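PDB 7A03: M32 carboxypeptidase from Chitinophagaceae bacterium, which probably acts as a metal-dependent carboxypeptidase of the M32 family, cleaving amino acids from the C-terminal ends of peptides. Local coordinates for residues Q10-I21 with E66-H77; A112-W120 with V131-M139. One frame throughout, in Å; residues are numbered along the deposited sequence.

Interactions 1 and 2 each join two helices running in roughly opposite directions, more obliquely in interaction 1, yet they share no element: their nearest atoms are about 21 Å apart and their centres 39 Å. Both are partly buried, with an apolar inner side and a more polar margin, and neither has a hydrogen bond across it. In interaction 1 leucines fill the space between helices 9-37 and 65-74, whose local axes stay 10.0 Å apart, and long polar side chains border them. In interaction 2 the sequential helices 103-126 and 129-150 lie 8.4 Å apart, with alanines between them and an aromatic pair beside. The closer spacing is consistent with the smaller side chains.

Interaction 1 (Q10-I21 with E66-H77); sequences QYAAYKQKMQKI and ELGSLLHELHHH
L70 is the knob of this contact: its side chain fits among Q10, A13, Y14 and K17, a hole formed by successive turns of the opposing helix. With CG anti to the backbone N (chi1 -165°), the two methyls fork over the opposing backbone, CD2 3.4 Å from Y14 N and CD1 beside Q10 O. L74 follows one turn on, spreading its branches between two neighbours: CD1 packs on Y14 CB at 3.6 Å and CD2 presses on Q10 CG at 3.4 Å. That same methylene meets H77 CE1 at 3.7 Å. With an alanine in place of Q10, L74 CD2 and the H77 ring would probably lose their shared neighbour, and the imidazole would be freer to turn. On the flank of L70, L71 CD2 approaches the Y14 ring obliquely, 3.6 Å from CE1. L67 divides its methyls, CD1 lying by K17 CD and CD2 near M18 SD and I21 CD1. K17 suits this border: its methylenes pack on L67 and L70, while NZ lies 5.5 Å from E66 OE1, too far for a salt bridge. Behind this layer, helix 82-100 holds the tyrosine ends: Y11 OH bonds N87 and Y14 OH bonds S91. Crossing at -140°, helices 9-37 and 65-74 pack obliquely with one knob-into-hole fit, at L70, near the N-terminus of the helical M32 fold.

Interaction 2 (A112-W120 with V131-M139); sequences ATNQAYHAW and VFEPALARM
W120 and F132 meet in a T-shaped pair, the tryptophan directing an edge of its five-membered ring at the phenylalanine face. The planes stand 67° apart, and W120 CD1 is poised 3.6 Å above the F132 ring plane, over its centre. F132 reaches this place because its CG is anti to the backbone N (chi1 -174°), which carries the ring across to the other helix. There its own edge faces backbone: CE1 lies 3.4 Å from A116 O, a carbonyl already taken up in the helix by W120 N, and the slightly positive rim of the ring suits such an oxygen. W120 CB also packs against F132 CE1, at 3.6 Å. Phenylalanine therefore suits this place, F132 offering its face to W120 and its rim to the backbone around A116 and A119.

Beside the aromatic pair the side chains shrink to methyls. A135 CB touches A119 CB at 3.7 Å and is equally near A116 CA; alanine, whose side chain is a single methyl, suits so close an approach, the CA atoms of A116 and A135 being 4.9 Å apart. Toward the other end, M139 bends at chi2 and chi3 and brings CE to 3.5 Å from T113 OG1, whose hydrogen bond goes to I109 O. A112 CB rests on R138 CG at 3.8 Å, and the R138 side chain also touches E108, one turn before A112 on the same helix; an aliphatic stem with a charged tip fits such a margin.

Outside the two segments, L406 and I409 from loops touch F132 and W120 respectively. With local axes at 160° and only a short link between them, helices 103-126 and 129-150 form an antiparallel alpha-hairpin, closely packed through small alanines, with the W120-F132 pair near the end where the two helices are linked.

Interaction 1 (Q10-I21 with E66-H77)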
loop_
_atom_site.group_PDB
_atom_site.type_symbol
_atom_site.label_atom_id
_atom_site.label_comp_id
_atom_site.label_asym_id
_atom_site.label_seq_id
_atom_site.Cartn_x
_atom_site.Cartn_y
_atom_site.Cartn_z
ATOM N N GLN A 10 27.882 -23.403 -1.113
ATOM C CA GLN A 10 27.895 -21.949 -1.020
ATOM C C GLN A 10 26.487 -21.360 -1.111
ATOM O O GLN A 10 26.152 -20.419 -0.374
ATOM C CB GLN A 10 28.834 -21.372 -2.086
ATOM C CG GLN A 10 28.474 -21.646 -3.565
ATOM C CD GLN A 10 28.037 -23.078 -3.863
ATOM O OE1 GLN A 10 28.634 -24.039 -3.369
ATOM N NE2 GLN A 10 26.985 -23.224 -4.665
ATOM N N TYR A 11 25.644 -21.883 -2.005
ATOM C CA TYR A 11 24.270 -21.393 -2.030
ATOM C C TYR A 11 23.555 -21.723 -0.727
ATOM O O TYR A 11 22.781 -20.905 -0.213
ATOM C CB TYR A 11 23.503 -21.921 -3.247
ATOM C CG TYR A 11 22.145 -21.271 -3.396
ATOM C CD1 TYR A 11 22.004 -20.066 -4.064
ATOM C CD2 TYR A 11 21.008 -21.856 -2.846
ATOM C CE1 TYR A 11 20.765 -19.447 -4.182
ATOM C CE2 TYR A 11 19.768 -21.250 -2.954
ATOM C CZ TYR A 11 19.654 -20.055 -3.641
ATOM O OH TYR A 11 18.430 -19.448 -3.752
ATOM N N ALA A 12 23.815 -22.911 -0.162
ATOM C CA ALA A 12 23.212 -23.251 1.121
ATOM C C ALA A 12 23.679 -22.304 2.218
ATOM O O ALA A 12 22.905 -21.974 3.121
ATOM C CB ALA A 12 23.501 -24.710 1.486
ATOM N N ALA A 13 24.929 -21.828 2.142
ATOM C CA ALA A 13 25.381 -20.869 3.152
ATOM C C ALA A 13 24.692 -19.520 2.981
ATOM O O ALA A 13 24.338 -18.861 3.971
ATOM C CB ALA A 13 26.905 -20.725 3.115
ATOM N N TYR A 14 24.483 -19.100 1.728
ATOM C CA TYR A 14 23.681 -17.904 1.467
ATOM C C TYR A 14 22.278 -18.033 2.061
ATOM O O TYR A 14 21.782 -17.121 2.741
ATOM C CB TYR A 14 23.627 -17.652 -0.039
ATOM C CG TYR A 14 22.456 -16.816 -0.493
ATOM C CD1 TYR A 14 22.453 -15.435 -0.319
ATOM C CD2 TYR A 14 21.363 -17.403 -1.120
ATOM C CE1 TYR A 14 21.372 -14.654 -0.748
ATOM C CE2 TYR A 14 20.293 -16.646 -1.542
ATOM C CZ TYR A 14 20.298 -15.271 -1.363
ATOM O OH TYR A 14 19.206 -14.539 -1.801
ATOM N N LYS A 15 21.619 -19.161 1.803
ATOM C CA LYS A 15 20.274 -19.376 2.320
ATOM C C LYS A 15 20.251 -19.374 3.848
ATOM O O LYS A 15 19.350 -18.786 4.459
ATOM C CB LYS A 15 19.708 -20.678 1.743
ATOM C CG LYS A 15 18.237 -20.918 1.994
ATOM C CD LYS A 15 17.806 -22.232 1.357
ATOM C CE LYS A 15 16.336 -22.522 1.610
ATOM N NZ LYS A 15 15.972 -23.883 1.123
ATOM N N GLN A 16 21.252 -19.995 4.482
ATOM C CA GLN A 16 21.303 -20.019 5.940
ATOM C C GLN A 16 21.428 -18.603 6.498
ATOM O O GLN A 16 20.707 -18.216 7.430
ATOM C CB GLN A 16 22.467 -20.911 6.392
ATOM C CG GLN A 16 22.653 -21.010 7.896
ATOM C CD GLN A 16 23.519 -19.893 8.448
ATOM O OE1 GLN A 16 24.536 -19.535 7.855
ATOM N NE2 GLN A 16 23.119 -19.336 9.591
ATOM N N LYS A 17 22.311 -17.794 5.903
ATOM C CA LYS A 17 22.477 -16.426 6.395
ATOM C C LYS A 17 21.200 -15.616 6.223
ATOM O O LYS A 17 20.783 -14.878 7.136
ATOM C CB LYS A 17 23.639 -15.745 5.681
ATOM C CG LYS A 17 24.997 -16.312 6.046
ATOM C CD LYS A 17 26.089 -15.657 5.213
ATOM C CE LYS A 17 27.455 -16.223 5.559
ATOM N NZ LYS A 17 27.841 -15.961 6.976
ATOM N N MET A 18 20.570 -15.724 5.048
ATOM C CA MET A 18 19.362 -14.950 4.788
ATOM C C MET A 18 18.214 -15.410 5.673
ATOM O O MET A 18 17.388 -14.601 6.105
ATOM C CB MET A 18 18.965 -15.082 3.320
ATOM C CG MET A 18 19.999 -14.538 2.345
ATOM S SD MET A 18 20.495 -12.834 2.677
ATOM C CE MET A 18 19.003 -11.978 2.179
ATOM N N GLN A 19 18.143 -16.708 5.958
ATOM C CA GLN A 19 17.041 -17.185 6.776
ATOM C C GLN A 19 17.216 -16.774 8.230
ATOM O O GLN A 19 16.231 -16.465 8.902
ATOM C CB GLN A 19 16.840 -18.681 6.549
ATOM C CG GLN A 19 16.350 -18.907 5.111
ATOM C CD GLN A 19 15.936 -20.327 4.816
ATOM O OE1 GLN A 19 16.434 -21.276 5.420
ATOM N NE2 GLN A 19 15.021 -20.482 3.858
ATOM N N LYS A 20 18.465 -16.681 8.704
ATOM C CA LYS A 20 18.711 -16.137 10.042
ATOM C C LYS A 20 18.276 -14.674 10.128
ATOM O O LYS A 20 17.572 -14.261 11.072
ATOM C CB LYS A 20 20.201 -16.287 10.363
ATOM C CG LYS A 20 20.648 -15.669 11.680
ATOM C CD LYS A 20 22.128 -15.946 11.889
ATOM C CE LYS A 20 22.672 -15.155 13.059
ATOM N NZ LYS A 20 24.139 -15.384 13.212
ATOM N N ILE A 21 18.657 -13.877 9.117
ATOM C CA ILE A 21 18.222 -12.482 9.075
ATOM C C ILE A 21 16.702 -12.399 9.084
ATOM O O ILE A 21 16.105 -11.573 9.787
ATOM C CB ILE A 21 18.815 -11.779 7.841
ATOM C CG1 ILE A 21 20.329 -11.617 7.981
ATOM C CG2 ILE A 21 18.153 -10.419 7.614
ATOM C CD1 ILE A 21 21.011 -11.399 6.649
ATOM N N GLU A 66 31.089 -11.071 5.278
ATOM C CA GLU A 66 31.047 -12.455 4.807
ATOM C C GLU A 66 29.877 -12.670 3.858
ATOM O O GLU A 66 29.991 -13.404 2.867
ATOM C CB GLU A 66 30.917 -13.402 5.998
ATOM C CG GLU A 66 32.108 -13.394 6.939
ATOM C CD GLU A 66 31.990 -12.350 8.038
ATOM O OE1 GLU A 66 31.009 -11.569 8.038
ATOM O OE2 GLU A 66 32.886 -12.319 8.908
ATOM N N LEU A 67 28.747 -12.027 4.142
ATOM C CA LEU A 67 27.612 -12.120 3.236
ATOM C C LEU A 67 27.931 -11.469 1.892
ATOM O O LEU A 67 27.584 -12.015 0.836
ATOM C CB LEU A 67 26.378 -11.499 3.887
ATOM C CG LEU A 67 25.116 -11.515 3.015
ATOM C CD1 LEU A 67 24.723 -12.943 2.686
ATOM C CD2 LEU A 67 23.965 -10.788 3.712
ATOM N N GLY A 68 28.606 -10.313 1.898
ATOM C CA GLY A 68 28.974 -9.691 0.637
ATOM C C GLY A 68 29.906 -10.559 -0.185
ATOM O O GLY A 68 29.733 -10.702 -1.403
ATOM N N SER A 69 30.905 -11.157 0.470
ATOM C CA SER A 69 31.828 -12.031 -0.248
ATOM C C SER A 69 31.105 -13.231 -0.848
ATOM O O SER A 69 31.357 -13.604 -2.003
ATOM C CB SER A 69 32.966 -12.477 0.669
ATOM O OG SER A 69 33.671 -11.353 1.161
ATOM N N LEU A 70 30.188 -13.829 -0.086
ATOM C CA LEU A 70 29.398 -14.949 -0.587
ATOM C C LEU A 70 28.554 -14.545 -1.795
ATOM O O LEU A 70 28.473 -15.278 -2.788
ATOM C CB LEU A 70 28.503 -15.445 0.542
ATOM C CG LEU A 70 27.812 -16.798 0.449
ATOM C CD1 LEU A 70 28.811 -17.897 0.130
ATOM C CD2 LEU A 70 27.135 -17.051 1.783
ATOM N N LEU A 71 27.880 -13.397 -1.714
ATOM C CA LEU A 71 27.050 -12.964 -2.834
ATOM C C LEU A 71 27.892 -12.736 -4.080
ATOM O O LEU A 71 27.496 -13.115 -5.190
ATOM C CB LEU A 71 26.303 -11.686 -2.465
ATOM C CG LEU A 71 25.195 -11.896 -1.443
ATOM C CD1 LEU A 71 24.731 -10.557 -0.891
ATOM C CD2 LEU A 71 24.042 -12.664 -2.080
ATOM N N HIS A 72 29.064 -12.125 -3.913
ATOM C CA HIS A 72 29.934 -11.885 -5.061
ATOM C C HIS A 72 30.468 -13.185 -5.652
ATOM O O HIS A 72 30.644 -13.281 -6.872
ATOM C CB HIS A 72 31.056 -10.935 -4.651
ATOM C CG HIS A 72 30.649 -9.495 -4.642
ATOM N ND1 HIS A 72 30.264 -8.824 -5.784
ATOM C CD2 HIS A 72 30.572 -8.594 -3.634
ATOM C CE1 HIS A 72 29.963 -7.574 -5.480
ATOM N NE2 HIS A 72 30.143 -7.407 -4.182
ATOM N N GLU A 73 30.711 -14.195 -4.816
ATOM C CA GLU A 73 31.121 -15.500 -5.330
ATOM C C GLU A 73 29.982 -16.179 -6.081
ATOM O O GLU A 73 30.187 -16.746 -7.159
ATOM C CB GLU A 73 31.608 -16.376 -4.178
ATOM C CG GLU A 73 31.810 -17.836 -4.529
ATOM C CD GLU A 73 32.123 -18.684 -3.306
ATOM O OE1 GLU A 73 31.893 -18.206 -2.171
ATOM O OE2 GLU A 73 32.606 -19.824 -3.479
ATOM N N LEU A 74 28.768 -16.110 -5.540
ATOM C CA LEU A 74 27.630 -16.770 -6.161
ATOM C C LEU A 74 27.179 -16.076 -7.437
ATOM O O LEU A 74 26.543 -16.719 -8.285
ATOM C CB LEU A 74 26.482 -16.856 -5.159
ATOM C CG LEU A 74 26.714 -17.941 -4.110
ATOM C CD1 LEU A 74 25.958 -17.656 -2.818
ATOM C CD2 LEU A 74 26.295 -19.264 -4.705
ATOM N N HIS A 75 27.486 -14.785 -7.591
ATOM C CA HIS A 75 27.145 -14.091 -8.828
ATOM C C HIS A 75 27.833 -14.719 -10.034
ATOM O O HIS A 75 27.332 -14.600 -11.159
ATOM C CB HIS A 75 27.502 -12.609 -8.724
ATOM C CG HIS A 75 26.590 -11.709 -9.501
ATOM N ND1 HIS A 75 25.227 -11.911 -9.573
ATOM C CD2 HIS A 75 26.844 -10.599 -10.236
ATOM C CE1 HIS A 75 24.683 -10.967 -10.319
ATOM N NE2 HIS A 75 25.642 -10.159 -10.735
ATOM N N HIS A 76 28.969 -15.392 -9.829
ATOM C CA HIS A 76 29.711 -16.012 -10.922
ATOM C C HIS A 76 29.456 -17.511 -11.052
ATOM O O HIS A 76 30.289 -18.222 -11.626
ATOM C CB HIS A 76 31.217 -15.747 -10.820
ATOM C CG HIS A 76 31.568 -14.367 -10.360
ATOM N ND1 HIS A 76 32.438 -14.132 -9.318
ATOM C CD2 HIS A 76 31.171 -13.150 -10.803
ATOM C CE1 HIS A 76 32.564 -12.830 -9.138
ATOM N NE2 HIS A 76 31.803 -12.211 -10.025
ATOM N N HIS A 77 28.331 -18.006 -10.543
ATOM C CA HIS A 77 28.021 -19.423 -10.657
ATOM C C HIS A 77 26.963 -19.604 -11.737
ATOM O O HIS A 77 25.760 -19.477 -11.452
ATOM C CB HIS A 77 27.524 -19.979 -9.321
ATOM C CG HIS A 77 28.618 -20.352 -8.367
ATOM N ND1 HIS A 77 28.773 -21.631 -7.874
ATOM C CD2 HIS A 77 29.601 -19.612 -7.801
ATOM C CE1 HIS A 77 29.807 -21.665 -7.053
ATOM N NE2 HIS A 77 30.327 -20.452 -6.991
#

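Interaction 2 (A112-W120 with V131-M139)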
loop_
_atom_site.group_PDB
_atom_site.type_symbol
_atom_site.label_atom_id
_atom_site.label_comp_id
_atom_site.label_asym_id
_atom_site.label_seq_id
_atom_site.Cartn_x
_atom_site.Cartn_y
_atom_site.Cartn_z
ATOM N N ALA A 112 17.864 13.679 11.783
ATOM C CA ALA A 112 16.837 14.531 11.196
ATOM C C ALA A 112 15.470 13.865 11.229
ATOM O O ALA A 112 14.453 14.553 11.367
ATOM C CB ALA A 112 17.224 14.911 9.769
ATOM N N THR A 113 15.416 12.535 11.130
ATOM C CA THR A 113 14.134 11.852 11.259
ATOM C C THR A 113 13.589 11.957 12.681
ATOM O O THR A 113 12.390 12.198 12.875
ATOM C CB THR A 113 14.254 10.396 10.805
ATOM O OG1 THR A 113 14.806 10.343 9.482
ATOM C CG2 THR A 113 12.881 9.736 10.782
ATOM N N ASN A 114 14.449 11.788 13.691
ATOM C CA ASN A 114 13.996 12.000 15.069
ATOM C C ASN A 114 13.428 13.408 15.246
ATOM O O ASN A 114 12.333 13.603 15.813
ATOM C CB ASN A 114 15.162 11.787 16.038
ATOM C CG ASN A 114 15.631 10.351 16.084
ATOM O OD1 ASN A 114 14.924 9.437 15.652
ATOM N ND2 ASN A 114 16.830 10.137 16.618
ATOM N N GLN A 115 14.174 14.404 14.768
ATOM C CA GLN A 115 13.747 15.790 14.923
ATOM C C GLN A 115 12.437 16.048 14.192
ATOM O O GLN A 115 11.561 16.749 14.711
ATOM C CB GLN A 115 14.851 16.733 14.451
ATOM C CG GLN A 115 16.158 16.496 15.196
ATOM C CD GLN A 115 17.363 17.133 14.527
ATOM O OE1 GLN A 115 17.396 17.313 13.310
ATOM N NE2 GLN A 115 18.371 17.463 15.328
ATOM N N ALA A 116 12.276 15.464 12.999
ATOM C CA ALA A 116 11.046 15.642 12.237
ATOM C C ALA A 116 9.861 14.988 12.933
ATOM O O ALA A 116 8.753 15.524 12.905
ATOM C CB ALA A 116 11.220 15.100 10.815
ATOM N N TYR A 117 10.072 13.829 13.560
ATOM C CA TYR A 117 9.004 13.187 14.323
ATOM C C TYR A 117 8.494 14.112 15.426
ATOM O O TYR A 117 7.281 14.377 15.537
ATOM C CB TYR A 117 9.541 11.873 14.897
ATOM C CG TYR A 117 8.721 11.229 15.991
ATOM C CD1 TYR A 117 7.623 10.435 15.689
ATOM C CD2 TYR A 117 9.077 11.373 17.328
ATOM C CE1 TYR A 117 6.883 9.825 16.688
ATOM C CE2 TYR A 117 8.341 10.769 18.334
ATOM C CZ TYR A 117 7.246 9.997 18.008
ATOM O OH TYR A 117 6.516 9.394 19.007
ATOM N N HIS A 118 9.419 14.646 16.232
ATOM C CA HIS A 118 9.001 15.528 17.323
ATOM C C HIS A 118 8.360 16.813 16.797
ATOM O O HIS A 118 7.336 17.280 17.328
ATOM C CB HIS A 118 10.180 15.815 18.252
ATOM C CG HIS A 118 10.627 14.619 19.034
ATOM N ND1 HIS A 118 9.821 13.996 19.963
ATOM C CD2 HIS A 118 11.786 13.918 19.012
ATOM C CE1 HIS A 118 10.466 12.968 20.485
ATOM N NE2 HIS A 118 11.661 12.899 19.924
ATOM N N ALA A 119 8.933 17.388 15.737
ATOM C CA ALA A 119 8.414 18.637 15.195
ATOM C C ALA A 119 7.039 18.442 14.570
ATOM O O ALA A 119 6.185 19.325 14.659
ATOM C CB ALA A 119 9.393 19.209 14.173
ATOM N N TRP A 120 6.806 17.287 13.948
ATOM C CA TRP A 120 5.507 17.004 13.351
ATOM C C TRP A 120 4.439 16.863 14.421
ATOM O O TRP A 120 3.328 17.393 14.273
ATOM C CB TRP A 120 5.603 15.724 12.521
ATOM C CG TRP A 120 4.454 15.500 11.586
ATOM C CD1 TRP A 120 4.160 16.213 10.461
ATOM C CD2 TRP A 120 3.462 14.475 11.685
ATOM N NE1 TRP A 120 3.039 15.698 9.855
ATOM C CE2 TRP A 120 2.589 14.634 10.588
ATOM C CE3 TRP A 120 3.219 13.446 12.600
ATOM C CZ2 TRP A 120 1.496 13.799 10.380
ATOM C CZ3 TRP A 120 2.134 12.620 12.394
ATOM C CH2 TRP A 120 1.285 12.800 11.290
ATOM N N VAL A 131 5.705 25.355 12.496
ATOM C CA VAL A 131 6.385 24.610 13.551
ATOM C C VAL A 131 7.172 23.448 12.958
ATOM O O VAL A 131 8.294 23.150 13.387
ATOM C CB VAL A 131 5.362 24.136 14.601
ATOM C CG1 VAL A 131 5.991 23.129 15.542
ATOM C CG2 VAL A 131 4.807 25.321 15.374
ATOM N N PHE A 132 6.594 22.777 11.960
ATOM C CA PHE A 132 7.229 21.643 11.303
ATOM C C PHE A 132 8.260 22.074 10.271
ATOM O O PHE A 132 9.144 21.281 9.929
ATOM C CB PHE A 132 6.131 20.808 10.626
ATOM C CG PHE A 132 6.606 19.510 10.014
ATOM C CD1 PHE A 132 7.312 18.583 10.759
ATOM C CD2 PHE A 132 6.300 19.204 8.691
ATOM C CE1 PHE A 132 7.728 17.379 10.194
ATOM C CE2 PHE A 132 6.716 18.009 8.122
ATOM C CZ PHE A 132 7.429 17.095 8.876
ATOM N N GLU A 133 8.172 23.311 9.785
ATOM C CA GLU A 133 8.941 23.699 8.604
ATOM C C GLU A 133 10.455 23.521 8.727
ATOM O O GLU A 133 11.066 23.048 7.753
ATOM C CB GLU A 133 8.545 25.108 8.141
ATOM C CG GLU A 133 9.111 25.491 6.799
ATOM C CD GLU A 133 10.572 25.913 6.880
ATOM O OE1 GLU A 133 11.014 26.352 7.961
ATOM O OE2 GLU A 133 11.292 25.769 5.877
ATOM N N PRO A 134 11.122 23.908 9.823
ATOM C CA PRO A 134 12.585 23.711 9.870
ATOM C C PRO A 134 13.014 22.252 9.778
ATOM O O PRO A 134 13.959 21.927 9.035
ATOM C CB PRO A 134 12.980 24.366 11.204
ATOM C CG PRO A 134 11.914 25.378 11.452
ATOM C CD PRO A 134 10.648 24.734 10.948
ATOM N N ALA A 135 12.344 21.364 10.519
ATOM C CA ALA A 135 12.657 19.939 10.435
ATOM C C ALA A 135 12.442 19.412 9.021
ATOM O O ALA A 135 13.256 18.631 8.508
ATOM C CB ALA A 135 11.830 19.143 11.446
ATOM N N LEU A 136 11.366 19.851 8.360
ATOM C CA LEU A 136 11.113 19.397 6.995
ATOM C C LEU A 136 12.164 19.933 6.028
ATOM O O LEU A 136 12.563 19.238 5.088
ATOM C CB LEU A 136 9.703 19.786 6.545
ATOM C CG LEU A 136 9.308 19.207 5.182
ATOM C CD1 LEU A 136 9.247 17.683 5.249
ATOM C CD2 LEU A 136 7.984 19.786 4.674
ATOM N N ALA A 137 12.626 21.166 6.239
ATOM C CA ALA A 137 13.685 21.714 5.398
ATOM C C ALA A 137 14.970 20.901 5.534
ATOM O O ALA A 137 15.629 20.589 4.530
ATOM C CB ALA A 137 13.941 23.170 5.782
ATOM N N ARG A 138 15.332 20.551 6.771
ATOM C CA ARG A 138 16.491 19.688 7.010
ATOM C C ARG A 138 16.325 18.331 6.321
ATOM O O ARG A 138 17.240 17.847 5.634
ATOM C CB ARG A 138 16.692 19.530 8.520
ATOM C CG ARG A 138 17.785 18.560 8.944
ATOM C CD ARG A 138 19.126 18.896 8.330
ATOM N NE ARG A 138 20.200 18.152 8.987
ATOM C CZ ARG A 138 21.464 18.137 8.579
ATOM N NH1 ARG A 138 21.827 18.824 7.505
ATOM N NH2 ARG A 138 22.366 17.427 9.243
ATOM N N MET A 139 15.150 17.713 6.490
ATOM C CA MET A 139 14.861 16.432 5.849
ATOM C C MET A 139 15.038 16.514 4.338
ATOM O O MET A 139 15.669 15.645 3.725
ATOM C CB MET A 139 13.435 15.994 6.185
ATOM C CG MET A 139 13.028 14.658 5.555
ATOM S SD MET A 139 14.038 13.280 6.152
ATOM C CE MET A 139 13.386 13.098 7.801
#